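Local coordinates for ML032222a iGluR (PDB 4YKJ), which probably binds small amino acids, such as the alanine held here, in the clamshell-shaped ligand-binding domain of a comb-jelly ionotropic glutamate receptor, at residues 93-98 with 143-148; 111-116 with 184-189. All coordinates share one frame; numbering follows the deposited sequence. Where two conformers were deposited one is given.

Contact 1: residues 93-98 with 143-148; sequences STNSAR and SRHPET. With ALA (alanine), chain E.
H145 sets its imidazole against S93 and N95 where the starts of two helices, 96-101 and 145-152, meet beside the amino-acid pocket of the clamshell ligand-binding domain. With CG anti to the backbone N (chi1 166°), the ring turns one face to S93, whose CB lies 3.3 Å from the H145 ring centroid in a CH-pi contact. At the ring edge, N95 ND2 donates to H145 ND1 over 3.0 Å in a nearly straight bond (176°), amide and imidazole being almost coplanar. Asparagine suits this place because its amide works at both ends: OD1 accepts from R98 N, capping helix 96-101, while ND2 reaches across. T148 shows the same economy. Its CG2 packs 3.7 Å from N95 ND2 and also touches the A97 methyl, whereas OG1 receives a bond from a water that in turn accepts from N95 ND2. With an alanine in place of H145, N95 ND2 would probably lose its ring acceptor and the S93 methylene the surface it rests on. The backbone N of H145, in the first turn of its helix, donates to alanine O at 2.9 Å. The extended side chain of R98 grips the same carboxylate with both terminal nitrogens, and NH1 is steadied by a further bond to S93 O. S93 adds its own N, while its hydroxyl turns to E188. At the ligand methyl, the R144 guanidinium, salt-bridged to D187 and E17, presents a face, CZ of R144 standing 3.3 Å from alanine CB.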
ATOM      1  N   SER B  93       4.152   6.857   8.517  1.00  4.84           N
ATOM      2  CA  SER B  93       4.844   6.177   7.433  1.00  4.98           C
ATOM      3  C   SER B  93       5.443   4.856   7.864  1.00  5.23           C
ATOM      4  O   SER B  93       5.957   4.728   8.972  1.00  5.73           O
ATOM      5  CB  SER B  93       5.986   7.039   6.924  1.00  5.49           C
ATOM      6  OG  SER B  93       5.471   8.276   6.475  1.00  7.35           O
ATOM      7  N   THR B  94       5.402   3.906   6.950  1.00  5.92           N
ATOM      8  CA  THR B  94       6.032   2.596   7.114  1.00  6.25           C
ATOM      9  C   THR B  94       7.536   2.668   6.867  1.00  7.96           C
ATOM     10  O   THR B  94       7.985   3.106   5.802  1.00  8.06           O
ATOM     11  CB  THR B  94       5.385   1.547   6.181  1.00  7.24           C
ATOM     12  OG1 THR B  94       5.430   2.024   4.821  1.00  8.23           O
ATOM     13  CG2 THR B  94       3.942   1.268   6.599  1.00  9.22           C
ATOM     14  N   ASN B  95       8.318   2.257   7.863  1.00  7.46           N
ATOM     15  CA  ASN B  95       9.747   2.083   7.685  1.00  6.65           C
ATOM     16  C   ASN B  95      10.241   0.939   8.534  1.00  6.72           C
ATOM     17  O   ASN B  95       9.593   0.532   9.506  1.00  6.64           O
ATOM     18  CB  ASN B  95      10.549   3.397   7.840  1.00  7.27           C
ATOM     19  CG  ASN B  95      10.595   3.953   9.260  1.00  8.18           C
ATOM     20  OD1 ASN B  95      10.940   3.258  10.220  1.00  8.65           O
ATOM     21  ND2 ASN B  95      10.316   5.237   9.383  1.00  6.76           N
ATOM     22  N   SER B  96      11.394   0.391   8.143  0.59  6.13           N
ATOM     23  CA  SER B  96      11.929  -0.784   8.792  0.59  6.90           C
ATOM     24  C   SER B  96      12.316  -0.530  10.246  0.59  6.54           C
ATOM     25  O   SER B  96      12.130  -1.392  11.091  0.59  8.26           O
ATOM     26  CB  SER B  96      13.127  -1.322   8.007  0.59  8.22           C
ATOM     27  OG  SER B  96      12.704  -1.906   6.788  0.59 11.76           O
ATOM     28  N   ALA B  97      12.833   0.654  10.553  1.00  8.01           N
ATOM     29  CA  ALA B  97      13.203   0.930  11.938  1.00  9.20           C
ATOM     30  C   ALA B  97      11.982   0.801  12.850  1.00  6.93           C
ATOM     31  O   ALA B  97      11.984   0.116  13.869  1.00  8.44           O
ATOM     32  CB  ALA B  97      13.837   2.308  12.070  1.00 10.03           C
ATOM     33  N   ARG B  98      10.891   1.454  12.472  1.00  6.18           N
ATOM     34  CA  ARG B  98       9.669   1.364  13.262  1.00  6.72           C
ATOM     35  C   ARG B  98       9.114  -0.049  13.306  1.00  6.43           C
ATOM     36  O   ARG B  98       8.635  -0.486  14.338  1.00  7.31           O
ATOM     37  CB  ARG B  98       8.627   2.315  12.703  1.00  6.57           C
ATOM     38  CG  ARG B  98       8.935   3.777  12.981  1.00  5.40           C
ATOM     39  CD  ARG B  98       8.037   4.689  12.184  1.00  5.77           C
ATOM     40  NE  ARG B  98       8.291   6.090  12.512  1.00  6.60           N
ATOM     41  CZ  ARG B  98       7.760   7.117  11.865  1.00  4.98           C
ATOM     42  NH1 ARG B  98       6.922   6.904  10.846  1.00  5.26           N
ATOM     43  NH2 ARG B  98       8.031   8.357  12.253  1.00  5.62           N
ATOM     44  N   SER B 143      13.482  13.312  13.726  1.00  7.57           N
ATOM     45  CA  SER B 143      12.624  12.262  14.297  1.00  7.62           C
ATOM     46  C   SER B 143      11.328  12.070  13.527  1.00  8.07           C
ATOM     47  O   SER B 143      10.318  11.636  14.078  1.00 10.34           O
ATOM     48  CB  SER B 143      12.378  12.501  15.789  1.00  8.74           C
ATOM     49  OG  SER B 143      13.604  12.424  16.504  1.00  9.40           O
ATOM     50  N   ARG B 144      11.368  12.328  12.243  1.00  7.22           N
ATOM     51  CA  ARG B 144      10.258  12.117  11.342  1.00  6.49           C
ATOM     52  C   ARG B 144      10.737  11.155  10.242  1.00  7.89           C
ATOM     53  O   ARG B 144      11.938  10.958  10.041  1.00  7.69           O
ATOM     54  CB  ARG B 144       9.836  13.481  10.784  1.00  7.11           C
ATOM     55  CG  ARG B 144       8.588  13.570   9.938  1.00  7.72           C
ATOM     56  CD  ARG B 144       8.466  14.982   9.429  1.00  8.13           C
ATOM     57  NE  ARG B 144       7.476  15.166   8.375  1.00  8.94           N
ATOM     58  CZ  ARG B 144       6.197  15.469   8.556  1.00  7.58           C
ATOM     59  NH1 ARG B 144       5.690  15.617   9.769  1.00  7.93           N
ATOM     60  NH2 ARG B 144       5.421  15.598   7.508  1.00  7.89           N
ATOM     61  N   HIS B 145       9.819  10.560   9.515  1.00  6.45           N
ATOM     62  CA  HIS B 145      10.144   9.474   8.610  1.00  6.53           C
ATOM     63  C   HIS B 145      11.201   9.807   7.535  1.00  6.45           C
ATOM     64  O   HIS B 145      12.089   8.994   7.312  1.00  6.48           O
ATOM     65  CB  HIS B 145       8.844   8.927   8.004  1.00  6.89           C
ATOM     66  CG  HIS B 145       9.035   8.031   6.821  1.00  7.23           C
ATOM     67  ND1 HIS B 145       9.427   6.711   6.924  1.00  8.86           N
ATOM     68  CD2 HIS B 145       8.834   8.276   5.507  1.00  7.30           C
ATOM     69  CE1 HIS B 145       9.425   6.174   5.716  1.00 10.32           C
ATOM     70  NE2 HIS B 145       9.107   7.109   4.842  1.00  7.86           N
ATOM     71  N   PRO B 146      11.096  10.942   6.826  1.00  6.03           N
ATOM     72  CA  PRO B 146      12.089  11.168   5.756  1.00  6.07           C
ATOM     73  C   PRO B 146      13.508  11.118   6.300  1.00  7.21           C
ATOM     74  O   PRO B 146      14.379  10.491   5.677  1.00  6.52           O
ATOM     75  CB  PRO B 146      11.711  12.541   5.217  1.00  7.12           C
ATOM     76  CG  PRO B 146      10.199  12.619   5.466  1.00  6.52           C
ATOM     77  CD  PRO B 146      10.019  11.952   6.811  1.00  6.44           C
ATOM     78  N   GLU B 147      13.765  11.721   7.458  1.00  5.73           N
ATOM     79  CA  GLU B 147      15.087  11.631   8.073  1.00  6.62           C
ATOM     80  C   GLU B 147      15.509  10.194   8.254  1.00  6.68           C
ATOM     81  O   GLU B 147      16.664   9.847   7.949  1.00  7.11           O
ATOM     82  CB  GLU B 147      15.085  12.344   9.429  1.00  6.15           C
ATOM     83  CG  GLU B 147      16.416  12.324  10.129  1.00  6.88           C
ATOM     84  CD  GLU B 147      16.339  12.761  11.556  1.00  9.51           C
ATOM     85  OE1 GLU B 147      15.599  12.134  12.333  1.00 10.28           O
ATOM     86  OE2 GLU B 147      17.046  13.733  11.921  1.00 15.82           O
ATOM     87  N   THR B 148      14.625   9.342   8.764  1.00  6.42           N
ATOM     88  CA  THR B 148      14.954   7.934   8.958  1.00  7.39           C
ATOM     89  C   THR B 148      15.257   7.244   7.635  1.00  7.77           C
ATOM     90  O   THR B 148      16.221   6.494   7.564  1.00  8.68           O
ATOM     91  CB  THR B 148      13.850   7.211   9.737  1.00  8.48           C
ATOM     92  OG1 THR B 148      13.887   7.663  11.099  1.00 11.06           O
ATOM     93  CG2 THR B 148      14.013   5.699   9.766  1.00  8.84           C
TER
HETATM   94  N   ALA E 301       4.523  10.508   7.807  0.71  8.25           N
HETATM   95  CA  ALA E 301       5.565  11.154   8.654  0.71  6.44           C
HETATM   96  C   ALA E 301       6.048  10.210   9.748  0.71  4.31           C
HETATM   97  O   ALA E 301       7.038  10.503  10.442  0.71  5.06           O
HETATM   98  CB  ALA E 301       5.030  12.420   9.258  0.71  6.74           C
HETATM   99  OXT ALA E 301       5.496   9.115   9.925  0.71  7.93           O
HETATM  100  O   HOH W   1      11.263   7.054  11.893  1.00 12.80           O

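Contact 2: residues 111-116 with 184-189; sequences AGIKAV and VFIDEG. With ALA (alanine), chain E.
I113 and I186 meet through their branch methyls, CG2 to CG2 at 3.6 Å, the two side chains crossing at a slant. Next to them A115 CB packs 4.0 Å from I186 CG1 and also touches V184 CG1; a methyl is enough to fill the place beside I186 and V184. A115 and I186 form a non-hydrogen-bonded pair and share one face of the sheet, while V116 and F185 meet on the other, where V116 CG2 faces F185 CB. The strands run antiparallel at 160°, their axes 4.4 Å apart at closest. V116 and F185 exchange two backbone bonds, as do K114 and D187, with K114 N to D187 O at 2.8 Å. Between these pairs, CA-H...O contacts fill in, the one from A115 CA to F185 O among them. One pair further on, I113 with E188, the partner strand ends, and G189 N donates to G112 O at 2.9 Å. With no side chain of its own, G189 lets its backbone lie close to K114 CB. The polar edge lies at this same end. D187, the partner of R144, takes a weak bond on OD2 from E188 N. E188, with its chain extended beyond CG, brings OE1 within 2.7 Å of the ligand alanine N, where its negative charge would probably balance an ammonium group; the Y214 hydroxyl bonds to the same OE1 and helps limit the rotation of the carboxylate. The paired strands are central in their sheet, with strand 202-218 flanking 109-118 and strand 137-141 flanking 183-188. L192 of helix 189-195 covers K114, V116 and F185, and P146 of helix 145-152 packs on I113, D187 and E188.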
ATOM      1  N   ALA B 111       2.569   6.845  -0.384  1.00  9.79           N
ATOM      2  CA  ALA B 111       3.346   8.084  -0.287  1.00 11.04           C
ATOM      3  C   ALA B 111       4.798   7.865  -0.722  1.00 11.57           C
ATOM      4  O   ALA B 111       5.303   6.750  -0.745  1.00 12.58           O
ATOM      5  CB  ALA B 111       3.295   8.637   1.107  1.00 11.88           C
ATOM      6  N   GLY B 112       5.458   8.956  -1.091  1.00 11.66           N
ATOM      7  CA  GLY B 112       6.872   8.920  -1.418  1.00  9.97           C
ATOM      8  C   GLY B 112       7.534  10.138  -0.840  1.00  9.34           C
ATOM      9  O   GLY B 112       6.863  11.058  -0.376  1.00  9.79           O
ATOM     10  N   ILE B 113       8.859  10.127  -0.874  1.00  8.82           N
ATOM     11  CA  ILE B 113       9.655  11.291  -0.471  1.00  8.43           C
ATOM     12  C   ILE B 113       9.650  12.298  -1.599  1.00 10.53           C
ATOM     13  O   ILE B 113       9.865  11.936  -2.774  1.00 12.65           O
ATOM     14  CB  ILE B 113      11.111  10.900  -0.190  1.00  9.38           C
ATOM     15  CG1 ILE B 113      11.192   9.870   0.921  1.00 11.43           C
ATOM     16  CG2 ILE B 113      11.964  12.145   0.156  1.00 10.94           C
ATOM     17  CD1 ILE B 113      10.565  10.337   2.220  1.00 12.37           C
ATOM     18  N   LYS B 114       9.452  13.562  -1.248  1.00  9.00           N
ATOM     19  CA  LYS B 114       9.421  14.651  -2.222  1.00  9.66           C
ATOM     20  C   LYS B 114      10.299  15.773  -1.712  1.00  9.09           C
ATOM     21  O   LYS B 114      10.210  16.163  -0.555  1.00  9.57           O
ATOM     22  CB  LYS B 114       8.000  15.161  -2.450  1.00 12.85           C
ATOM     23  CG  LYS B 114       7.921  16.272  -3.492  1.00 17.53           C
ATOM     24  CD  LYS B 114       6.499  16.580  -3.880  1.00 27.43           C
ATOM     25  CE  LYS B 114       6.467  17.585  -5.031  1.00 28.88           C
ATOM     26  NZ  LYS B 114       7.131  17.061  -6.274  1.00 32.25           N
ATOM     27  N   ALA B 115      11.168  16.283  -2.577  1.00  8.53           N
ATOM     28  CA  ALA B 115      11.998  17.435  -2.269  1.00  7.49           C
ATOM     29  C   ALA B 115      11.523  18.639  -3.051  1.00  7.71           C
ATOM     30  O   ALA B 115      11.202  18.527  -4.223  1.00  9.77           O
ATOM     31  CB  ALA B 115      13.438  17.126  -2.603  1.00  9.17           C
ATOM     32  N   VAL B 116      11.425  19.767  -2.366  1.00  7.13           N
ATOM     33  CA  VAL B 116      10.990  21.012  -2.987  1.00  8.04           C
ATOM     34  C   VAL B 116      11.968  22.132  -2.657  1.00  7.90           C
ATOM     35  O   VAL B 116      12.715  22.052  -1.684  1.00  8.19           O
ATOM     36  CB  VAL B 116       9.575  21.427  -2.541  1.00  9.26           C
ATOM     37  CG1 VAL B 116       8.523  20.398  -2.998  1.00  9.89           C
ATOM     38  CG2 VAL B 116       9.513  21.654  -1.036  1.00  9.46           C
ATOM     39  N   VAL B 184      16.126  23.867   0.251  1.00  8.62           N
ATOM     40  CA  VAL B 184      15.479  22.625  -0.167  1.00  8.49           C
ATOM     41  C   VAL B 184      14.961  21.875   1.070  1.00  8.17           C
ATOM     42  O   VAL B 184      15.710  21.536   1.978  1.00  8.10           O
ATOM     43  CB  VAL B 184      16.446  21.729  -0.954  1.00  8.66           C
ATOM     44  CG1 VAL B 184      15.799  20.386  -1.336  1.00  8.63           C
ATOM     45  CG2 VAL B 184      16.947  22.446  -2.197  1.00  9.05           C
ATOM     46  N   PHE B 185      13.655  21.636   1.084  1.00  8.05           N
ATOM     47  CA  PHE B 185      12.990  20.882   2.146  1.00  7.77           C
ATOM     48  C   PHE B 185      12.654  19.517   1.587  1.00  7.73           C
ATOM     49  O   PHE B 185      12.017  19.405   0.537  1.00  7.90           O
ATOM     50  CB  PHE B 185      11.719  21.624   2.605  1.00  7.74           C
ATOM     51  CG  PHE B 185      10.912  20.900   3.666  1.00  7.48           C
ATOM     52  CD1 PHE B 185      11.520  20.086   4.620  1.00  7.81           C
ATOM     53  CD2 PHE B 185       9.536  21.037   3.688  1.00  7.83           C
ATOM     54  CE1 PHE B 185      10.734  19.440   5.583  1.00  7.90           C
ATOM     55  CE2 PHE B 185       8.770  20.395   4.653  1.00  8.46           C
ATOM     56  CZ  PHE B 185       9.370  19.604   5.570  1.00  9.11           C
ATOM     57  N   ILE B 186      13.114  18.479   2.276  1.00  7.60           N
ATOM     58  CA  ILE B 186      12.886  17.101   1.858  1.00  7.64           C
ATOM     59  C   ILE B 186      11.883  16.460   2.811  1.00  7.38           C
ATOM     60  O   ILE B 186      12.150  16.343   3.997  1.00  7.52           O
ATOM     61  CB  ILE B 186      14.204  16.302   1.869  1.00  7.84           C
ATOM     62  CG1 ILE B 186      15.265  16.990   0.995  1.00  8.75           C
ATOM     63  CG2 ILE B 186      13.961  14.862   1.420  1.00  9.53           C
ATOM     64  CD1 ILE B 186      16.651  16.391   1.160  1.00 10.56           C
ATOM     65  N   ASP B 187      10.700  16.127   2.307  1.00  7.37           N
ATOM     66  CA  ASP B 187       9.625  15.573   3.147  1.00  7.14           C
ATOM     67  C   ASP B 187       8.780  14.607   2.329  1.00  7.37           C
ATOM     68  O   ASP B 187       9.331  13.812   1.579  1.00  7.98           O
ATOM     69  CB  ASP B 187       8.800  16.648   3.846  1.00  9.46           C
ATOM     70  CG  ASP B 187       8.055  16.100   5.057  1.00 10.52           C
ATOM     71  OD1 ASP B 187       8.715  15.847   6.098  1.00  9.73           O
ATOM     72  OD2 ASP B 187       6.824  15.899   4.952  1.00 10.40           O
ATOM     73  N   GLU B 188       7.466  14.613   2.528  1.00  8.62           N
ATOM     74  CA  GLU B 188       6.582  13.619   1.914  1.00  7.40           C
ATOM     75  C   GLU B 188       5.588  14.231   0.961  1.00  7.72           C
ATOM     76  O   GLU B 188       5.048  15.302   1.221  1.00  8.92           O
ATOM     77  CB  GLU B 188       5.823  12.838   2.993  1.00  8.74           C
ATOM     78  CG  GLU B 188       6.775  12.157   3.953  1.00  9.15           C
ATOM     79  CD  GLU B 188       6.108  11.456   5.111  1.00  9.06           C
ATOM     80  OE1 GLU B 188       4.939  11.761   5.432  1.00  8.64           O
ATOM     81  OE2 GLU B 188       6.773  10.600   5.726  1.00 10.44           O
ATOM     82  N   GLY B 189       5.351  13.534  -0.145  1.00  9.06           N
ATOM     83  CA  GLY B 189       4.473  14.006  -1.196  1.00  8.80           C
ATOM     84  C   GLY B 189       3.119  14.550  -0.766  1.00  8.64           C
ATOM     85  O   GLY B 189       2.774  15.683  -1.084  1.00 10.00           O
TER
HETATM   86  N   ALA E 301       4.523  10.508   7.807  0.71  8.25           N
HETATM   87  CA  ALA E 301       5.565  11.154   8.654  0.71  6.44           C
HETATM   88  C   ALA E 301       6.048  10.210   9.748  0.71  4.31           C
HETATM   89  O   ALA E 301       7.038  10.503  10.442  0.71  5.06           O
HETATM   90  CB  ALA E 301       5.030  12.420   9.258  0.71  6.74           C
HETATM   91  OXT ALA E 301       5.496   9.115   9.925  0.71  7.93           O

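Overall arrangement
Both contacts touch the bound alanine: contact 1 binds its carboxylate and reaches its methyl, and S93 OG also comes near its amino group, where contact 2 brings E188. A carboxylate-binding arginine and an acidic residue at the amino group are familiar from ionotropic glutamate receptor domains. The contact centres lie 13 Å apart, yet they touch directly: R144 NE is salt-bridged to D187 OD1 at 2.7 Å, and S93 OG lies 2.8 Å from E188 OE2, probably hydrogen-bonded. H145 CD2 also packs against E188 OE2. The segments alternate in sequence, so the two connections cross along the chain, and the two line part of the pocket.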